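Local coordinates for pentatricopeptide repeat-containing protein 10, chloroplastic (Zea mays, PDB 4M59) that binds two similar intergenic RNA elements of the chloroplast, next to atpH and psaJ, and serves as a barrier to RNA decay, at residues H114-A119 with E123-L128; D369-V374 with A395-C400. The protein carries 4 engineered substitutions. All coordinates share one frame; numbering follows the deposited sequence.

Contact 1. Residues H114-A119 with E123-L128. With nucleotides of chain D.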
loop_
_atom_site.group_PDB
_atom_site.type_symbol
_atom_site.label_atom_id
_atom_site.label_comp_id
_atom_site.label_asym_id
_atom_site.label_seq_id
_atom_site.Cartn_x
_atom_site.Cartn_y
_atom_site.Cartn_z
ATOM N N HIS A 114 -26.050 12.914 -17.284
ATOM C CA HIS A 114 -24.709 12.522 -16.975
ATOM C C HIS A 114 -24.590 12.287 -15.499
ATOM O O HIS A 114 -23.839 11.442 -15.061
ATOM C CB HIS A 114 -23.742 13.602 -17.392
ATOM C CG HIS A 114 -22.346 13.350 -16.946
ATOM N ND1 HIS A 114 -21.635 14.249 -16.190
ATOM C CD2 HIS A 114 -21.531 12.289 -17.145
ATOM C CE1 HIS A 114 -20.438 13.758 -15.941
ATOM N NE2 HIS A 114 -20.348 12.572 -16.511
ATOM N N ALA A 115 -25.352 13.050 -14.731
ATOM C CA ALA A 115 -25.340 12.909 -13.292
ATOM C C ALA A 115 -25.984 11.609 -12.877
ATOM O O ALA A 115 -25.584 10.994 -11.907
ATOM C CB ALA A 115 -26.055 14.064 -12.659
ATOM N N LEU A 116 -26.989 11.189 -13.626
ATOM C CA LEU A 116 -27.648 9.931 -13.361
ATOM C C LEU A 116 -26.784 8.785 -13.804
ATOM O O LEU A 116 -26.913 7.675 -13.316
ATOM C CB LEU A 116 -28.964 9.867 -14.104
ATOM C CG LEU A 116 -30.065 10.771 -13.599
ATOM C CD1 LEU A 116 -31.255 10.597 -14.476
ATOM C CD2 LEU A 116 -30.380 10.345 -12.218
ATOM N N SER A 117 -25.908 9.056 -14.748
ATOM C CA SER A 117 -25.057 8.036 -15.299
ATOM C C SER A 117 -23.924 7.765 -14.347
ATOM O O SER A 117 -23.414 6.662 -14.276
ATOM C CB SER A 117 -24.516 8.494 -16.648
ATOM O OG SER A 117 -23.871 7.445 -17.331
ATOM N N ARG A 118 -23.519 8.801 -13.616
ATOM C CA ARG A 118 -22.375 8.713 -12.718
ATOM C C ARG A 118 -22.741 8.084 -11.380
ATOM O O ARG A 118 -21.906 7.998 -10.483
ATOM C CB ARG A 118 -21.777 10.100 -12.488
ATOM C CG ARG A 118 -20.726 10.499 -13.507
ATOM C CD ARG A 118 -19.477 11.032 -12.830
ATOM N NE ARG A 118 -18.269 10.382 -13.330
ATOM C CZ ARG A 118 -17.365 9.791 -12.555
ATOM N NH1 ARG A 118 -16.295 9.226 -13.095
ATOM N NH2 ARG A 118 -17.534 9.764 -11.241
ATOM N N ALA A 119 -23.986 7.646 -11.248
ATOM C CA ALA A 119 -24.437 7.070 -10.006
ATOM C C ALA A 119 -24.966 5.684 -10.280
ATOM O O ALA A 119 -25.452 5.001 -9.393
ATOM C CB ALA A 119 -25.491 7.930 -9.414
ATOM N N GLU A 123 -31.165 2.962 -15.712
ATOM C CA GLU A 123 -32.575 2.742 -16.009
ATOM C C GLU A 123 -33.388 4.014 -15.813
ATOM O O GLU A 123 -34.457 4.170 -16.399
ATOM C CB GLU A 123 -33.136 1.619 -15.137
ATOM C CG GLU A 123 -32.413 0.291 -15.292
ATOM C CD GLU A 123 -32.772 -0.417 -16.584
ATOM O OE1 GLU A 123 -32.414 -1.605 -16.732
ATOM O OE2 GLU A 123 -33.407 0.213 -17.454
ATOM N N ARG A 124 -32.872 4.920 -14.991
ATOM C CA ARG A 124 -33.549 6.178 -14.714
ATOM C C ARG A 124 -33.174 7.235 -15.744
ATOM O O ARG A 124 -33.983 8.090 -16.096
ATOM C CB ARG A 124 -33.203 6.673 -13.310
ATOM C CG ARG A 124 -34.332 7.421 -12.619
ATOM C CD ARG A 124 -34.236 8.915 -12.867
ATOM N NE ARG A 124 -35.334 9.402 -13.692
ATOM C CZ ARG A 124 -36.452 9.937 -13.209
ATOM N NH1 ARG A 124 -36.619 10.058 -11.901
ATOM N NH2 ARG A 124 -37.399 10.352 -14.036
ATOM N N ALA A 125 -31.935 7.172 -16.221
ATOM C CA ALA A 125 -31.445 8.122 -17.209
ATOM C C ALA A 125 -32.193 7.950 -18.525
ATOM O O ALA A 125 -32.498 8.924 -19.209
ATOM C CB ALA A 125 -29.950 7.942 -17.419
ATOM N N LEU A 126 -32.481 6.704 -18.875
ATOM C CA LEU A 126 -33.203 6.402 -20.098
ATOM C C LEU A 126 -34.635 6.906 -20.023
ATOM O O LEU A 126 -35.216 7.319 -21.024
ATOM C CB LEU A 126 -33.190 4.898 -20.371
ATOM C CG LEU A 126 -31.821 4.272 -20.631
ATOM C CD1 LEU A 126 -31.971 2.860 -21.169
ATOM C CD2 LEU A 126 -31.010 5.132 -21.587
ATOM N N GLU A 127 -35.202 6.874 -18.821
ATOM C CA GLU A 127 -36.570 7.322 -18.611
ATOM C C GLU A 127 -36.674 8.838 -18.702
ATOM O O GLU A 127 -37.716 9.378 -19.063
ATOM C CB GLU A 127 -37.091 6.833 -17.258
ATOM C CG GLU A 127 -37.353 5.338 -17.207
ATOM C CD GLU A 127 -37.590 4.836 -15.800
ATOM O OE1 GLU A 127 -37.378 5.609 -14.845
ATOM O OE2 GLU A 127 -37.991 3.663 -15.649
ATOM N N LEU A 128 -35.580 9.523 -18.378
ATOM C CA LEU A 128 -35.536 10.974 -18.477
ATOM C C LEU A 128 -35.288 11.392 -19.915
ATOM O O LEU A 128 -35.807 12.405 -20.378
ATOM C CB LEU A 128 -34.451 11.544 -17.567
ATOM C CG LEU A 128 -34.319 13.066 -17.583
ATOM C CD1 LEU A 128 -35.478 13.712 -16.840
ATOM C CD2 LEU A 128 -32.987 13.503 -16.996
ATOM P P U D 2 -18.412 16.919 -18.601
ATOM O OP1 U D 2 -17.878 16.188 -17.421
ATOM O OP2 U D 2 -17.528 17.846 -19.346
ATOM O "O5'" U D 2 -18.973 15.833 -19.623
ATOM C "C5'" U D 2 -19.977 14.906 -19.232
ATOM C "C4'" U D 2 -20.178 13.847 -20.285
ATOM O "O4'" U D 2 -20.584 14.463 -21.532
ATOM C "C3'" U D 2 -18.936 13.048 -20.654
ATOM O "O3'" U D 2 -18.677 12.001 -19.732
ATOM C "C2'" U D 2 -19.240 12.575 -22.072
ATOM O "O2'" U D 2 -20.080 11.431 -22.056
ATOM C "C1'" U D 2 -20.039 13.757 -22.628
ATOM N N1 U D 2 -19.208 14.692 -23.424
ATOM C C2 U D 2 -19.202 14.557 -24.802
ATOM O O2 U D 2 -19.841 13.702 -25.390
ATOM N N3 U D 2 -18.416 15.459 -25.481
ATOM C C4 U D 2 -17.654 16.465 -24.931
ATOM O O4 U D 2 -16.996 17.202 -25.663
ATOM C C5 U D 2 -17.711 16.544 -23.506
ATOM C C6 U D 2 -18.468 15.682 -22.819
#
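Leu116 reaches from helix 106-117 across to Arg124, Ala125 and Leu128 of helix 122-132, and its side chain carries the contact. At the root, Leu116 CB lies 4.0 Å from Ala125 CB; the methyl of alanine is small enough to let the two backbones come near, with the CA atoms of this pair 5.7 Å apart. CG stands anti to the carbonyl carbon (chi1 -71°), which sends the isobutyl fork toward the second helix. There CD1 rests 3.7 Å from Ala125 CA and also meets Arg124 CD at 3.8 Å, while its farther neighbour is Leu128 CD2. The other methyl, CD2, touches Arg124 CD more loosely. Arg124 suits this edge because its chain, bent at chi2 and chi3, offers methylene to leucine and leaves the guanidinium oblique to CD1. The branched Leu116 also packs on Cys90 and Leu93 of helix 86-95, joining three helices.

His114 starts away from this seam, and its ring meets the RNA. With CG anti to the backbone N (chi1 172°), the ring lies flat beneath C5' of U2 of chain D, which sits 3.4 Å above its plane, over its centre. His86 meets the ring with its plane at about 90°. Without the imidazole, as with an alanine here, C5' of U2 would probably lose the flat surface beneath it, and the His86 ring its partner. Two helices joined by a short turn, the first carrying a residue to the RNA, form the helical hairpin of a pentatricopeptide repeat, here consistent with predicted PPR 2.

Contact 2. Residues D369-V374 with A395-C400. With PO4 (phosphate ion), chain E.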
loop_
_atom_site.group_PDB
_atom_site.type_symbol
_atom_site.label_atom_id
_atom_site.label_comp_id
_atom_site.label_asym_id
_atom_site.label_seq_id
_atom_site.Cartn_x
_atom_site.Cartn_y
_atom_site.Cartn_z
ATOM N N ASP A 369 25.094 -6.637 2.982
ATOM C CA ASP A 369 26.258 -6.692 2.132
ATOM C C ASP A 369 26.041 -5.838 0.922
ATOM O O ASP A 369 26.971 -5.273 0.376
ATOM C CB ASP A 369 26.514 -8.123 1.706
ATOM C CG ASP A 369 27.821 -8.286 1.028
ATOM O OD1 ASP A 369 28.790 -7.667 1.473
ATOM O OD2 ASP A 369 27.880 -9.027 0.040
ATOM N N TYR A 370 24.794 -5.744 0.505
ATOM C CA TYR A 370 24.432 -4.921 -0.621
ATOM C C TYR A 370 24.750 -3.485 -0.313
ATOM O O TYR A 370 25.466 -2.837 -1.044
ATOM C CB TYR A 370 22.956 -5.098 -0.916
ATOM C CG TYR A 370 22.330 -4.055 -1.800
ATOM C CD1 TYR A 370 22.429 -4.115 -3.167
ATOM C CD2 TYR A 370 21.598 -3.035 -1.256
ATOM C CE1 TYR A 370 21.838 -3.175 -3.950
ATOM C CE2 TYR A 370 21.013 -2.101 -2.035
ATOM C CZ TYR A 370 21.130 -2.172 -3.372
ATOM O OH TYR A 370 20.528 -1.214 -4.117
ATOM N N VAL A 371 24.228 -3.002 0.801
ATOM C CA VAL A 371 24.456 -1.641 1.226
ATOM C C VAL A 371 25.927 -1.346 1.369
ATOM O O VAL A 371 26.385 -0.266 1.052
ATOM C CB VAL A 371 23.774 -1.387 2.556
ATOM C CG1 VAL A 371 23.941 0.046 2.967
ATOM C CG2 VAL A 371 22.322 -1.717 2.449
ATOM N N THR A 372 26.673 -2.322 1.843
ATOM C CA THR A 372 28.097 -2.160 1.958
ATOM C C THR A 372 28.684 -2.054 0.579
ATOM O O THR A 372 29.609 -1.301 0.350
ATOM C CB THR A 372 28.712 -3.332 2.688
ATOM O OG1 THR A 372 28.069 -3.493 3.951
ATOM C CG2 THR A 372 30.158 -3.079 2.930
ATOM N N ARG A 373 28.124 -2.804 -0.357
ATOM C CA ARG A 373 28.646 -2.821 -1.709
ATOM C C ARG A 373 28.304 -1.554 -2.453
ATOM O O ARG A 373 28.977 -1.194 -3.399
ATOM C CB ARG A 373 28.127 -4.037 -2.461
ATOM C CG ARG A 373 29.120 -4.615 -3.419
ATOM C CD ARG A 373 30.410 -4.952 -2.707
ATOM N NE ARG A 373 30.328 -6.138 -1.862
ATOM C CZ ARG A 373 30.999 -6.290 -0.727
ATOM N NH1 ARG A 373 31.786 -5.329 -0.277
ATOM N NH2 ARG A 373 30.873 -7.397 -0.027
ATOM N N VAL A 374 27.251 -0.882 -2.017
ATOM C CA VAL A 374 26.842 0.384 -2.588
ATOM C C VAL A 374 27.666 1.495 -2.010
ATOM O O VAL A 374 28.177 2.344 -2.719
ATOM C CB VAL A 374 25.392 0.682 -2.250
ATOM C CG1 VAL A 374 25.045 2.071 -2.647
ATOM C CG2 VAL A 374 24.486 -0.279 -2.934
ATOM N N ALA A 395 20.042 4.494 8.047
ATOM C CA ALA A 395 18.701 3.952 7.968
ATOM C C ALA A 395 18.668 2.590 7.305
ATOM O O ALA A 395 17.989 1.687 7.770
ATOM C CB ALA A 395 17.806 4.902 7.239
ATOM N N ALA A 396 19.404 2.439 6.213
ATOM C CA ALA A 396 19.461 1.163 5.515
ATOM C C ALA A 396 20.154 0.096 6.344
ATOM O O ALA A 396 19.648 -1.003 6.473
ATOM C CB ALA A 396 20.142 1.315 4.187
ATOM N N TYR A 397 21.313 0.438 6.898
ATOM C CA TYR A 397 22.041 -0.475 7.768
ATOM C C TYR A 397 21.191 -0.788 8.993
ATOM O O TYR A 397 21.326 -1.849 9.601
ATOM C CB TYR A 397 23.379 0.135 8.188
ATOM C CG TYR A 397 24.542 -0.280 7.317
ATOM C CD1 TYR A 397 24.542 -1.501 6.657
ATOM C CD2 TYR A 397 25.639 0.552 7.151
ATOM C CE1 TYR A 397 25.601 -1.882 5.859
ATOM C CE2 TYR A 397 26.706 0.180 6.355
ATOM C CZ TYR A 397 26.681 -1.039 5.712
ATOM O OH TYR A 397 27.741 -1.415 4.918
ATOM N N GLY A 398 20.318 0.149 9.348
ATOM C CA GLY A 398 19.417 -0.034 10.460
ATOM C C GLY A 398 18.194 -0.810 10.066
ATOM O O GLY A 398 17.541 -1.428 10.886
ATOM N N ARG A 399 17.895 -0.778 8.783
ATOM C CA ARG A 399 16.722 -1.442 8.252
ATOM C C ARG A 399 16.963 -2.928 8.042
ATOM O O ARG A 399 16.055 -3.733 8.163
ATOM C CB ARG A 399 16.325 -0.774 6.948
ATOM C CG ARG A 399 14.984 -1.164 6.424
ATOM C CD ARG A 399 14.300 0.037 5.832
ATOM N NE ARG A 399 15.206 0.876 5.069
ATOM C CZ ARG A 399 15.476 0.696 3.789
ATOM N NH1 ARG A 399 14.911 -0.302 3.131
ATOM N NH2 ARG A 399 16.312 1.511 3.169
ATOM N N CYS A 400 18.188 -3.291 7.735
ATOM C CA CYS A 400 18.548 -4.678 7.601
ATOM C C CYS A 400 18.928 -5.237 8.942
ATOM O O CYS A 400 18.870 -6.412 9.176
ATOM C CB CYS A 400 19.681 -4.848 6.608
ATOM S SG CYS A 400 21.036 -3.800 6.752
HETATM P P PO4 E . 32.314 -10.610 2.685
HETATM O O1 PO4 E . 32.166 -9.612 1.563
HETATM O O2 PO4 E . 31.160 -11.583 2.649
HETATM O O3 PO4 E . 33.613 -11.363 2.522
HETATM O O4 PO4 E . 32.318 -9.883 4.008
#
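Val371 of helix 367-380 packs against Tyr397 of helix 387-400, with its CG1 methyl over one ring face, 4.0 Å from the centroid and 15° off the normal, as a CH-pi contact. The valine CB comes 3.8 Å from Tyr397 CE1, and CG2 reaches Ala396 CB at 4.1 Å. With CG1 anti to the backbone N (chi1 -177°) and CG2 anti to the carbonyl carbon, one methyl covers the ring and the other meets Ala396. The tyrosine's length lets it cross the gap between axes 9.9 Å apart and bring its OH to Thr372 OG1. The two oxygens are hydrogen-bonded, but the modelled separation of 2.3 Å is doubtfully short. OG1 lies at the ring edge, in plane.

Farther out, Glu368 O is a second hydrogen-bond partner of Thr372 OG1 and helps fix that hydroxyl. On the outer side of helix 367-380, Arg373 NH2 forms a salt bridge with Asp369 OD1 (2.6 Å) and a weak hydrogen bond to phosphate O1 (3.0 Å). The phosphate, probably from the crystallisation liquor, is also held by Arg121 NE of the second subunit. Between predicted PPR 9 and PPR 10, Tyr397 OH thus probably finds its polar partner in Thr372, letting the ring lie in an apolar seam without stranding its hydroxyl.

In the fold
Contacts 1 and 2 follow one another along the chain and lie on opposite sides of its centre, with centres about 57 Å apart and nearest atoms about 36 Å apart. They share no helix: contact 1 joins helices 106-117 and 122-132 within predicted PPR 2, whereas contact 2 joins helices 367-380 and 387-400 from predicted PPR 9 and PPR 10. One therefore closes a repeat and the other stacks two repeats, the two kinds of packing that build an all-helical superhelix. The dimer brings these distant regions together: Ala119 packs on Glu368 of the second subunit, and Asp369 on Gly120 of the second subunit.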